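Local coordinates for protein SG7.AF (Anopheles freeborni, PDB 6XL7) that inhibits the alternative pathway of host complement as a mosquito salivary protein, acting on the activated C3 convertase C3bBb, at residues 86-89 against 90-93. Residues are numbered along the deposited sequence; the frame is centred on the assembly and turned at random.
Sequences QYSV and DCLE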
loop_
_atom_site.group_PDB
_atom_site.type_symbol
_atom_site.label_atom_id
_atom_site.label_comp_id
_atom_site.label_asym_id
_atom_site.label_seq_id
_atom_site.Cartn_x
_atom_site.Cartn_y
_atom_site.Cartn_z
ATOM N N GLN A 86 23.557 -5.729 -5.825
ATOM C CA GLN A 86 22.145 -5.602 -6.142
ATOM C C GLN A 86 21.393 -6.871 -5.749
ATOM O O GLN A 86 21.942 -7.978 -5.763
ATOM C CB GLN A 86 21.965 -5.237 -7.617
ATOM C CG GLN A 86 22.634 -3.891 -7.924
ATOM C CD GLN A 86 22.290 -3.322 -9.283
ATOM O OE1 GLN A 86 21.903 -4.045 -10.198
ATOM N NE2 GLN A 86 22.436 -2.009 -9.418
ATOM N N TYR A 87 20.133 -6.693 -5.348
ATOM C CA TYR A 87 19.245 -7.762 -4.892
ATOM C C TYR A 87 19.628 -8.298 -3.516
ATOM O O TYR A 87 19.105 -9.338 -3.093
ATOM C CB TYR A 87 19.095 -8.902 -5.916
ATOM C CG TYR A 87 18.771 -8.437 -7.326
ATOM C CD1 TYR A 87 17.460 -8.338 -7.760
ATOM C CD2 TYR A 87 19.780 -8.103 -8.223
ATOM C CE1 TYR A 87 17.155 -7.924 -9.046
ATOM C CE2 TYR A 87 19.486 -7.675 -9.508
ATOM C CZ TYR A 87 18.169 -7.588 -9.913
ATOM O OH TYR A 87 17.863 -7.171 -11.192
ATOM N N SER A 88 20.496 -7.604 -2.783
ATOM C CA SER A 88 20.937 -8.087 -1.480
ATOM C C SER A 88 19.993 -7.628 -0.374
ATOM O O SER A 88 19.247 -6.655 -0.511
ATOM C CB SER A 88 22.348 -7.592 -1.153
ATOM O OG SER A 88 22.371 -6.178 -1.053
ATOM N N VAL A 89 20.071 -8.333 0.755
ATOM C CA VAL A 89 19.348 -7.926 1.956
ATOM C C VAL A 89 19.782 -6.533 2.399
ATOM O O VAL A 89 18.961 -5.736 2.874
ATOM C CB VAL A 89 19.542 -8.978 3.066
ATOM C CG1 VAL A 89 19.040 -8.459 4.408
ATOM C CG2 VAL A 89 18.813 -10.267 2.695
ATOM N N ASP A 90 21.067 -6.200 2.225
ATOM C CA ASP A 90 21.526 -4.870 2.616
ATOM C C ASP A 90 20.883 -3.780 1.763
ATOM O O ASP A 90 20.490 -2.734 2.290
ATOM C CB ASP A 90 23.053 -4.789 2.587
ATOM C CG ASP A 90 23.707 -5.584 3.714
ATOM O OD1 ASP A 90 23.089 -5.708 4.791
ATOM O OD2 ASP A 90 24.842 -6.065 3.518
ATOM N N CYS A 91 20.752 -4.000 0.452
ATOM C CA CYS A 91 19.996 -3.043 -0.362
ATOM C C CYS A 91 18.557 -2.932 0.117
ATOM O O CYS A 91 18.012 -1.828 0.232
ATOM C CB CYS A 91 19.985 -3.445 -1.840
ATOM S SG CYS A 91 21.586 -3.275 -2.698
ATOM N N LEU A 92 17.924 -4.075 0.395
ATOM C CA LEU A 92 16.532 -4.079 0.838
ATOM C C LEU A 92 16.369 -3.274 2.121
ATOM O O LEU A 92 15.482 -2.419 2.222
ATOM C CB LEU A 92 16.091 -5.524 1.062
ATOM C CG LEU A 92 14.597 -5.747 1.269
ATOM C CD1 LEU A 92 13.830 -5.380 0.018
ATOM C CD2 LEU A 92 14.357 -7.197 1.617
ATOM N N GLU A 93 17.223 -3.534 3.114
ATOM C CA GLU A 93 17.077 -2.882 4.409
ATOM C C GLU A 93 17.376 -1.392 4.318
ATOM O O GLU A 93 16.793 -0.599 5.064
ATOM C CB GLU A 93 17.965 -3.573 5.447
ATOM C CG GLU A 93 17.519 -5.001 5.716
ATOM C CD GLU A 93 18.321 -5.686 6.805
ATOM O OE1 GLU A 93 17.833 -6.703 7.334
ATOM O OE2 GLU A 93 19.435 -5.229 7.133
#
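Ser-88 OG accepts a hydrogen bond from Cys-91 N, 3.1 Å away, and the N-H points at it almost straight (166°). The torsion that makes this possible (chi1 63°) sets OG between the backbone N and the carbonyl carbon, within reach of the Cys-91 amide. The same hydroxyl also hydrogen-bonds Asn-85 O, a carbonyl of the preceding loop, and so ties the loop to the helix start. The first main-chain i to i+4 bonds of the helix in this stretch follow. Leu-92 N donates to Ser-88 O (3.0 Å) and Glu-93 N to Val-89 O (2.8 Å). Ser-88 is the N-cap of helix 89-113, and its side chain takes the place of a preceding-turn carbonyl for the Cys-91 amide, as an N-cap does. Beside the cap, Cys-91 SG lies 3.4 Å from Ser-88 OG. It forms a disulfide with Cys-81, which joins the helix start to the loop after helix 56-77, and Gln-86 NE2 adds a hydrogen bond to Cys-81 O. On the exposed side, Val-89 CG1, anti to the backbone N (chi1 169°), meets the carboxylate end of Glu-93, 3.6 Å from OE1. Glu-93 CG also packs 3.3 Å from Val-89 O. Leu-92 is buried and turns its side chain onto Phe-73 and Phe-77 of helix 56-77 and Val-24 of helix 23-46.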